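Local coordinates for protein TBC1 domain family member 22A (Homo sapiens, PDB 2QFZ) that may act as a GTPase-activating protein for Rab-family GTPases through its TBC domain, the part present here, and forms homodimers, at residues H279-F288 against L325-K333; F288-I296 against F308-W317. One frame throughout, in Å; residues are numbered along the deposited sequence.

Contact 1: residues H279-F288 against L325-K333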
loop_
_atom_site.group_PDB
_atom_site.type_symbol
_atom_site.label_atom_id
_atom_site.label_comp_id
_atom_site.label_asym_id
_atom_site.label_seq_id
_atom_site.Cartn_x
_atom_site.Cartn_y
_atom_site.Cartn_z
ATOM N N HIS A 279 10.301 3.170 -5.604
ATOM C CA HIS A 279 11.750 3.069 -5.451
ATOM C C HIS A 279 12.093 2.696 -4.002
ATOM O O HIS A 279 12.722 1.671 -3.759
ATOM C CB HIS A 279 12.371 4.419 -5.858
ATOM C CG HIS A 279 13.861 4.508 -5.685
ATOM N ND1 HIS A 279 14.461 5.465 -4.880
ATOM C CD2 HIS A 279 14.879 3.804 -6.250
ATOM C CE1 HIS A 279 15.776 5.330 -4.944
ATOM N NE2 HIS A 279 16.056 4.332 -5.770
ATOM N N PHE A 280 11.648 3.505 -3.034
ATOM C CA PHE A 280 11.919 3.176 -1.621
ATOM C C PHE A 280 11.461 1.762 -1.225
ATOM O O PHE A 280 12.141 1.115 -0.453
ATOM C CB PHE A 280 11.341 4.201 -0.661
ATOM C CG PHE A 280 11.951 4.156 0.712
ATOM C CD1 PHE A 280 13.340 4.167 0.880
ATOM C CD2 PHE A 280 11.149 4.072 1.841
ATOM C CE1 PHE A 280 13.915 4.099 2.146
ATOM C CE2 PHE A 280 11.721 4.039 3.127
ATOM C CZ PHE A 280 13.099 4.064 3.265
ATOM N N HIS A 281 10.323 1.312 -1.760
ATOM C CA HIS A 281 9.826 -0.046 -1.552
ATOM C C HIS A 281 10.872 -1.129 -1.744
ATOM O O HIS A 281 10.919 -2.099 -0.968
ATOM C CB HIS A 281 8.572 -0.345 -2.422
ATOM C CG HIS A 281 7.971 -1.695 -2.164
ATOM N ND1 HIS A 281 7.414 -2.033 -0.955
ATOM C CD2 HIS A 281 7.849 -2.791 -2.953
ATOM C CE1 HIS A 281 7.036 -3.298 -0.981
ATOM N NE2 HIS A 281 7.276 -3.781 -2.187
ATOM N N LEU A 282 11.697 -1.005 -2.782
ATOM C CA LEU A 282 12.800 -1.942 -3.008
ATOM C C LEU A 282 13.696 -2.133 -1.777
ATOM O O LEU A 282 14.025 -3.232 -1.421
ATOM C CB LEU A 282 13.685 -1.475 -4.161
ATOM C CG LEU A 282 13.098 -1.306 -5.553
ATOM C CD1 LEU A 282 14.199 -1.504 -6.577
ATOM C CD2 LEU A 282 11.952 -2.274 -5.819
ATOM N N TYR A 283 14.078 -1.028 -1.145
ATOM C CA TYR A 283 14.965 -1.038 0.022
ATOM C C TYR A 283 14.290 -1.589 1.242
ATOM O O TYR A 283 14.963 -2.141 2.064
ATOM C CB TYR A 283 15.468 0.377 0.324
ATOM C CG TYR A 283 16.279 0.890 -0.797
ATOM C CD1 TYR A 283 17.625 0.525 -0.946
ATOM C CD2 TYR A 283 15.713 1.690 -1.754
ATOM C CE1 TYR A 283 18.389 0.980 -2.057
ATOM C CE2 TYR A 283 16.464 2.149 -2.853
ATOM C CZ TYR A 283 17.787 1.786 -2.985
ATOM O OH TYR A 283 18.502 2.278 -4.048
ATOM N N VAL A 284 12.970 -1.383 1.372
ATOM C CA VAL A 284 12.192 -1.990 2.441
ATOM C C VAL A 284 12.170 -3.518 2.258
ATOM O O VAL A 284 12.283 -4.288 3.249
ATOM C CB VAL A 284 10.745 -1.377 2.542
ATOM C CG1 VAL A 284 9.879 -2.143 3.573
ATOM C CG2 VAL A 284 10.829 0.103 2.903
ATOM N N CYS A 285 12.030 -3.964 1.004
ATOM C CA CYS A 285 12.068 -5.391 0.711
ATOM C C CYS A 285 13.443 -6.025 1.089
ATOM O O CYS A 285 13.498 -7.129 1.620
ATOM C CB CYS A 285 11.707 -5.662 -0.755
ATOM S SG CYS A 285 9.891 -5.572 -1.100
ATOM N N ALA A 286 14.512 -5.313 0.794
ATOM C CA ALA A 286 15.878 -5.755 1.107
ATOM C C ALA A 286 16.098 -5.868 2.610
ATOM O O ALA A 286 16.611 -6.890 3.091
ATOM C CB ALA A 286 16.896 -4.822 0.455
ATOM N N ALA A 287 15.650 -4.847 3.350
ATOM C CA ALA A 287 15.655 -4.869 4.823
ATOM C C ALA A 287 14.742 -5.953 5.430
ATOM O O ALA A 287 15.065 -6.583 6.458
ATOM C CB ALA A 287 15.332 -3.488 5.379
ATOM N N PHE A 288 13.614 -6.203 4.795
ATOM C CA PHE A 288 12.693 -7.229 5.272
ATOM C C PHE A 288 13.340 -8.616 5.178
ATOM O O PHE A 288 13.277 -9.418 6.122
ATOM C CB PHE A 288 11.396 -7.164 4.461
ATOM C CG PHE A 288 10.279 -7.939 5.012
ATOM C CD1 PHE A 288 9.797 -7.699 6.296
ATOM C CD2 PHE A 288 9.659 -8.906 4.240
ATOM C CE1 PHE A 288 8.699 -8.417 6.804
ATOM C CE2 PHE A 288 8.556 -9.626 4.742
ATOM C CZ PHE A 288 8.084 -9.390 6.009
ATOM N N LEU A 325 12.362 -1.478 10.654
ATOM C CA LEU A 325 12.462 -1.864 9.250
ATOM C C LEU A 325 12.731 -0.640 8.345
ATOM O O LEU A 325 13.609 -0.654 7.442
ATOM C CB LEU A 325 11.191 -2.616 8.825
ATOM C CG LEU A 325 11.135 -3.256 7.440
ATOM C CD1 LEU A 325 12.229 -4.360 7.348
ATOM C CD2 LEU A 325 9.733 -3.800 7.143
ATOM N N LEU A 326 12.021 0.448 8.600
ATOM C CA LEU A 326 12.199 1.643 7.777
ATOM C C LEU A 326 13.564 2.307 7.996
ATOM O O LEU A 326 14.153 2.867 7.040
ATOM C CB LEU A 326 11.061 2.642 8.021
ATOM C CG LEU A 326 9.686 2.278 7.467
ATOM C CD1 LEU A 326 8.523 3.196 8.078
ATOM C CD2 LEU A 326 9.687 2.346 5.946
ATOM N N ALA A 327 14.065 2.266 9.235
ATOM C CA ALA A 327 15.377 2.835 9.564
ATOM C C ALA A 327 16.502 2.081 8.842
ATOM O O ALA A 327 17.394 2.692 8.263
ATOM C CB ALA A 327 15.606 2.886 11.135
ATOM N N GLU A 328 16.414 0.751 8.836
ATOM C CA GLU A 328 17.279 -0.125 8.031
ATOM C C GLU A 328 17.193 0.102 6.516
ATOM O O GLU A 328 18.209 0.249 5.845
ATOM C CB GLU A 328 16.958 -1.588 8.376
ATOM C CG GLU A 328 17.372 -1.894 9.805
ATOM C CD GLU A 328 18.761 -1.291 10.075
ATOM O OE1 GLU A 328 19.738 -1.805 9.468
ATOM O OE2 GLU A 328 18.854 -0.263 10.803
ATOM N N ALA A 329 15.979 0.166 5.993
ATOM C CA ALA A 329 15.734 0.491 4.558
ATOM C C ALA A 329 16.437 1.784 4.168
ATOM O O ALA A 329 17.097 1.865 3.117
ATOM C CB ALA A 329 14.242 0.608 4.298
ATOM N N TYR A 330 16.310 2.767 5.035
ATOM C CA TYR A 330 16.885 4.073 4.836
ATOM C C TYR A 330 18.421 4.003 4.781
ATOM O O TYR A 330 19.035 4.610 3.900
ATOM C CB TYR A 330 16.390 5.071 5.907
ATOM C CG TYR A 330 16.569 6.515 5.469
ATOM C CD1 TYR A 330 15.730 7.076 4.513
ATOM C CD2 TYR A 330 17.611 7.302 5.975
ATOM C CE1 TYR A 330 15.882 8.391 4.100
ATOM C CE2 TYR A 330 17.793 8.619 5.552
ATOM C CZ TYR A 330 16.930 9.157 4.604
ATOM O OH TYR A 330 17.089 10.464 4.164
ATOM N N ARG A 331 19.020 3.240 5.690
ATOM C CA ARG A 331 20.455 3.016 5.682
ATOM C C ARG A 331 20.907 2.319 4.374
ATOM O O ARG A 331 21.849 2.780 3.714
ATOM C CB ARG A 331 20.871 2.190 6.889
ATOM C CG ARG A 331 22.373 1.939 6.994
ATOM C CD ARG A 331 22.773 1.036 8.172
ATOM N NE ARG A 331 22.255 -0.316 8.084
ATOM C CZ ARG A 331 22.697 -1.304 7.266
ATOM N NH1 ARG A 331 23.697 -1.127 6.422
ATOM N NH2 ARG A 331 22.105 -2.512 7.298
ATOM N N LEU A 332 20.239 1.215 4.021
ATOM C CA LEU A 332 20.559 0.458 2.799
ATOM C C LEU A 332 20.502 1.319 1.564
ATOM O O LEU A 332 21.297 1.136 0.653
ATOM C CB LEU A 332 19.644 -0.749 2.614
ATOM C CG LEU A 332 19.639 -1.812 3.693
ATOM C CD1 LEU A 332 18.609 -2.887 3.343
ATOM C CD2 LEU A 332 21.040 -2.392 3.854
ATOM N N LYS A 333 19.588 2.281 1.546
ATOM C CA LYS A 333 19.510 3.281 0.460
ATOM C C LYS A 333 20.834 4.020 0.226
ATOM O O LYS A 333 21.203 4.323 -0.924
ATOM C CB LYS A 333 18.380 4.254 0.770
ATOM C CG LYS A 333 17.984 5.225 -0.292
ATOM C CD LYS A 333 16.756 6.041 0.169
ATOM C CE LYS A 333 16.858 7.526 -0.199
ATOM N NZ LYS A 333 16.606 7.823 -1.672
#
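A329 sets its methyl group between F280, Y283, V284 and A287, a knob-into-hole fit at the crossing of two helices in the all-helical TBC domain. The segments 279-288 and 325-333 run at 112° to each other with their axes 8.0 Å apart, a close approach allowed by the alanines A287 and A329. The CA atoms of A329 and V284 are the nearest pair. A329 CB is 3.7 Å from V284 CG2. A287 returns the fit as a knob among L325, E328, A329 and L332. The two leucines are long enough to reach backbone on the other helix, L325 CD1 lying 3.4 Å from F288 N and L332 CD1 3.5 Å from A287 N. L325 turns its other methyl, CD2, to V284 CG1 and the F288 ring.

Larger side chains make the rest of the contact. F280 swings its ring away from its own backbone N (chi1 -161°) and in among L326, A329, Y330 and K333; the ring edge points at Y330 N, and CZ lies 3.8 Å from A329 CB. Y283 is turned the other way, CG anti to the carbonyl carbon, and K333 CA lies over one face of its ring, 3.9 Å from the centroid, a CH-pi contact. Helix 260-270 backs V284 and L326, while helix 211-227 backs Y283, A286 and L332. Lysine suits the partly exposed end: its aliphatic chain crosses F280 at about a right angle, with CD 4.0 Å from F280 CD1, and its amine ends near the edge of the H279 imidazole, K333 NZ being 4.2 Å from H279 CE1.

Contact 2: residues F288-I296 against F308-W317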
loop_
_atom_site.group_PDB
_atom_site.type_symbol
_atom_site.label_atom_id
_atom_site.label_comp_id
_atom_site.label_asym_id
_atom_site.label_seq_id
_atom_site.Cartn_x
_atom_site.Cartn_y
_atom_site.Cartn_z
ATOM N N PHE A 288 13.614 -6.203 4.795
ATOM C CA PHE A 288 12.693 -7.229 5.272
ATOM C C PHE A 288 13.340 -8.616 5.178
ATOM O O PHE A 288 13.277 -9.418 6.122
ATOM C CB PHE A 288 11.396 -7.164 4.461
ATOM C CG PHE A 288 10.279 -7.939 5.012
ATOM C CD1 PHE A 288 9.797 -7.699 6.296
ATOM C CD2 PHE A 288 9.659 -8.906 4.240
ATOM C CE1 PHE A 288 8.699 -8.417 6.804
ATOM C CE2 PHE A 288 8.556 -9.626 4.742
ATOM C CZ PHE A 288 8.084 -9.390 6.009
ATOM N N LEU A 289 13.991 -8.881 4.055
ATOM C CA LEU A 289 14.696 -10.136 3.881
ATOM C C LEU A 289 15.831 -10.351 4.927
ATOM O O LEU A 289 15.901 -11.406 5.576
ATOM C CB LEU A 289 15.217 -10.239 2.435
ATOM C CG LEU A 289 15.770 -11.581 1.968
ATOM C CD1 LEU A 289 14.777 -12.715 2.069
ATOM C CD2 LEU A 289 16.255 -11.406 0.538
ATOM N N VAL A 290 16.681 -9.352 5.110
ATOM C CA VAL A 290 17.854 -9.522 5.931
ATOM C C VAL A 290 17.555 -9.391 7.420
ATOM O O VAL A 290 18.382 -9.796 8.211
ATOM C CB VAL A 290 19.096 -8.665 5.466
ATOM C CG1 VAL A 290 19.477 -9.022 4.023
ATOM C CG2 VAL A 290 18.909 -7.170 5.624
ATOM N N ARG A 291 16.355 -8.903 7.779
ATOM C CA ARG A 291 15.812 -8.981 9.140
ATOM C C ARG A 291 15.794 -10.433 9.657
ATOM O O ARG A 291 16.071 -10.671 10.835
ATOM C CB ARG A 291 14.413 -8.322 9.205
ATOM C CG ARG A 291 13.501 -8.685 10.399
ATOM C CD ARG A 291 13.894 -8.007 11.731
ATOM N NE ARG A 291 13.018 -8.477 12.819
ATOM C CZ ARG A 291 13.178 -9.619 13.503
ATOM N NH1 ARG A 291 14.188 -10.443 13.243
ATOM N NH2 ARG A 291 12.326 -9.945 14.466
ATOM N N TRP A 292 15.521 -11.411 8.788
ATOM C CA TRP A 292 15.549 -12.835 9.243
ATOM C C TRP A 292 16.733 -13.590 8.717
ATOM O O TRP A 292 16.653 -14.793 8.463
ATOM C CB TRP A 292 14.279 -13.547 8.861
ATOM C CG TRP A 292 13.135 -13.150 9.729
ATOM C CD1 TRP A 292 12.845 -13.613 11.001
ATOM C CD2 TRP A 292 12.139 -12.211 9.412
ATOM N NE1 TRP A 292 11.721 -13.013 11.475
ATOM C CE2 TRP A 292 11.265 -12.138 10.519
ATOM C CE3 TRP A 292 11.902 -11.405 8.308
ATOM C CZ2 TRP A 292 10.168 -11.310 10.531
ATOM C CZ3 TRP A 292 10.827 -10.599 8.319
ATOM C CH2 TRP A 292 9.968 -10.537 9.431
ATOM N N ARG A 293 17.850 -12.903 8.558
ATOM C CA ARG A 293 18.997 -13.534 8.011
ATOM C C ARG A 293 19.385 -14.786 8.834
ATOM O O ARG A 293 19.810 -15.783 8.253
ATOM C CB ARG A 293 20.157 -12.554 7.860
ATOM C CG ARG A 293 20.684 -11.933 9.134
ATOM C CD ARG A 293 21.894 -11.016 8.837
ATOM N NE ARG A 293 22.821 -11.578 7.850
ATOM C CZ ARG A 293 23.838 -12.415 8.109
ATOM N NH1 ARG A 293 24.119 -12.838 9.345
ATOM N NH2 ARG A 293 24.593 -12.837 7.100
ATOM N N LYS A 294 19.201 -14.733 10.160
ATOM C CA LYS A 294 19.566 -15.830 11.081
ATOM C C LYS A 294 18.753 -17.089 10.814
ATOM O O LYS A 294 19.309 -18.164 10.616
ATOM C CB LYS A 294 19.352 -15.375 12.546
ATOM C CG LYS A 294 19.436 -16.496 13.635
ATOM N N GLU A 295 17.431 -16.953 10.808
ATOM C CA GLU A 295 16.548 -18.051 10.453
ATOM C C GLU A 295 16.702 -18.573 8.988
ATOM O O GLU A 295 16.510 -19.751 8.755
ATOM C CB GLU A 295 15.098 -17.654 10.709
ATOM C CG GLU A 295 14.758 -17.397 12.181
ATOM C CD GLU A 295 14.815 -15.929 12.610
ATOM O OE1 GLU A 295 15.703 -15.168 12.154
ATOM O OE2 GLU A 295 13.947 -15.542 13.437
ATOM N N ILE A 296 17.025 -17.693 8.029
ATOM C CA ILE A 296 17.313 -18.070 6.634
ATOM C C ILE A 296 18.560 -18.954 6.530
ATOM O O ILE A 296 18.526 -20.021 5.958
ATOM C CB ILE A 296 17.528 -16.806 5.706
ATOM C CG1 ILE A 296 16.217 -16.084 5.430
ATOM C CG2 ILE A 296 18.189 -17.181 4.349
ATOM C CD1 ILE A 296 16.403 -14.677 4.786
ATOM N N PHE A 308 9.003 -20.536 4.619
ATOM C CA PHE A 308 9.360 -19.508 5.598
ATOM C C PHE A 308 9.357 -18.097 4.955
ATOM O O PHE A 308 8.769 -17.176 5.488
ATOM C CB PHE A 308 10.763 -19.821 6.186
ATOM C CG PHE A 308 11.238 -18.821 7.190
ATOM C CD1 PHE A 308 10.655 -18.753 8.458
ATOM C CD2 PHE A 308 12.284 -17.945 6.891
ATOM C CE1 PHE A 308 11.090 -17.821 9.393
ATOM C CE2 PHE A 308 12.712 -17.000 7.829
ATOM C CZ PHE A 308 12.107 -16.965 9.102
ATOM N N LEU A 309 10.019 -17.957 3.806
ATOM C CA LEU A 309 10.139 -16.661 3.118
ATOM C C LEU A 309 8.760 -16.152 2.653
ATOM O O LEU A 309 8.542 -14.937 2.527
ATOM C CB LEU A 309 11.073 -16.778 1.924
ATOM C CG LEU A 309 12.582 -16.892 2.199
ATOM C CD1 LEU A 309 13.393 -17.300 0.950
ATOM C CD2 LEU A 309 13.099 -15.580 2.734
ATOM N N GLN A 310 7.864 -17.102 2.382
ATOM C CA GLN A 310 6.503 -16.827 1.958
ATOM C C GLN A 310 5.578 -16.657 3.137
ATOM O O GLN A 310 4.435 -16.317 2.945
ATOM C CB GLN A 310 5.983 -17.968 1.082
ATOM C CG GLN A 310 6.536 -18.015 -0.286
ATOM C CD GLN A 310 6.043 -19.212 -1.099
ATOM O OE1 GLN A 310 5.629 -20.233 -0.547
ATOM N NE2 GLN A 310 6.116 -19.093 -2.424
ATOM N N ASN A 311 6.059 -16.929 4.357
ATOM C CA ASN A 311 5.215 -16.907 5.563
ATOM C C ASN A 311 5.987 -16.378 6.750
ATOM O O ASN A 311 6.050 -17.016 7.790
ATOM C CB ASN A 311 4.703 -18.307 5.894
ATOM C CG ASN A 311 3.787 -18.876 4.821
ATOM O OD1 ASN A 311 2.574 -18.633 4.832
ATOM N ND2 ASN A 311 4.348 -19.683 3.922
ATOM N N LEU A 312 6.583 -15.200 6.602
ATOM C CA LEU A 312 7.462 -14.675 7.632
ATOM C C LEU A 312 6.651 -14.393 8.914
ATOM O O LEU A 312 5.485 -13.994 8.823
ATOM C CB LEU A 312 8.228 -13.449 7.134
ATOM C CG LEU A 312 9.341 -13.792 6.102
ATOM C CD1 LEU A 312 9.874 -12.536 5.473
ATOM C CD2 LEU A 312 10.491 -14.588 6.697
ATOM N N PRO A 313 7.237 -14.661 10.099
ATOM C CA PRO A 313 6.459 -14.553 11.344
ATOM C C PRO A 313 6.271 -13.089 11.818
ATOM O O PRO A 313 7.079 -12.552 12.565
ATOM C CB PRO A 313 7.295 -15.388 12.354
ATOM C CG PRO A 313 8.478 -15.909 11.585
ATOM C CD PRO A 313 8.624 -15.067 10.380
ATOM N N THR A 314 5.216 -12.457 11.336
ATOM C CA THR A 314 4.980 -11.035 11.578
ATOM C C THR A 314 3.593 -10.758 12.192
ATOM O O THR A 314 3.207 -9.607 12.357
ATOM C CB THR A 314 5.038 -10.251 10.250
ATOM O OG1 THR A 314 4.044 -10.774 9.355
ATOM C CG2 THR A 314 6.400 -10.327 9.645
ATOM N N ALA A 315 2.853 -11.798 12.556
ATOM C CA ALA A 315 1.501 -11.599 13.121
ATOM C C ALA A 315 1.530 -10.754 14.421
ATOM O O ALA A 315 0.563 -10.099 14.779
ATOM C CB ALA A 315 0.848 -12.932 13.351
ATOM N N HIS A 316 2.663 -10.742 15.103
ATOM C CA HIS A 316 2.788 -10.019 16.358
ATOM C C HIS A 316 3.428 -8.642 16.172
ATOM O O HIS A 316 3.685 -7.940 17.148
ATOM C CB HIS A 316 3.605 -10.842 17.348
ATOM C CG HIS A 316 5.016 -11.082 16.912
ATOM N ND1 HIS A 316 5.366 -12.113 16.075
ATOM C CD2 HIS A 316 6.159 -10.408 17.177
ATOM C CE1 HIS A 316 6.669 -12.075 15.852
ATOM N NE2 HIS A 316 7.175 -11.054 16.512
ATOM N N TRP A 317 3.703 -8.256 14.933
ATOM C CA TRP A 317 4.454 -7.034 14.681
ATOM C C TRP A 317 3.673 -5.766 15.062
ATOM O O TRP A 317 2.480 -5.715 14.914
ATOM C CB TRP A 317 4.932 -6.972 13.219
ATOM C CG TRP A 317 6.282 -7.547 13.035
ATOM C CD1 TRP A 317 6.883 -8.520 13.798
ATOM C CD2 TRP A 317 7.222 -7.196 12.019
ATOM N NE1 TRP A 317 8.124 -8.779 13.323
ATOM C CE2 TRP A 317 8.368 -7.985 12.229
ATOM C CE3 TRP A 317 7.191 -6.322 10.927
ATOM C CZ2 TRP A 317 9.485 -7.904 11.406
ATOM C CZ3 TRP A 317 8.326 -6.229 10.119
ATOM C CH2 TRP A 317 9.437 -7.013 10.351
#
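The indole of W292 has L312 CD2 and P313 CD over one face and R291 CG over the other, while F288 CE1 and the E295 carboxylate carbon lie at its edge. It is the hub of an aromatic cluster with F288, F308 and W317, built where helix 276-291 breaks and W292, at the N-cap position, immediately precedes helix 293-298. F308 points an edge at the face of the five-membered ring, offset, with planes at 88° and centroids 5.6 Å apart. W317 lies nearly parallel to W292 but slid aside, so the six-membered rings barely overlap and meet along their rims.

L312 branches into the angle between two rings: its backbone places CB over the W292 six-membered ring, 4.2 Å from the centroid, and chi1 -72° swings the isobutyl end so that CD1 reaches F288 CE2 at 3.3 Å while CD2 stays over the indole. T314 divides its roles, its methyl CG2 packing 3.6 Å from W292 CH2 and its hydroxyl bonding to the carbonyl of E257. R291 slides past W317 in the opposite direction, guanidinium and indole planes 18° apart, its flat polar end suited to this exposed border. The W317 indole nitrogen, NE1, is buried without a polar partner. Toward helix 302-309, aliphatic side chains take over: L309 CD2 meets two methyls on the same side of it, I296 CD1 at 4.0 Å and, unusually close, L289 CD1 at 3.4 Å.

Contact 1 and contact 2 lie along one helix, 276-291, with their centres about 15 Å apart and on the same side of the chain's centre. F288 belongs to both, reaching L325 in contact 1 and the aromatic cluster in contact 2. The two also touch directly, L325 CD2 lying 4.1 Å from W317 CZ3, so the leucine methyl bridges the helix crossing and the aromatic group. In sequence contact 2 comes within the span joined by contact 1: after helix 302-309, the loop carrying L312 to W317 leads to helix 319-335, which crosses back over helix 276-291. Together they form a continuous, largely apolar core near the C-terminal end of the chain.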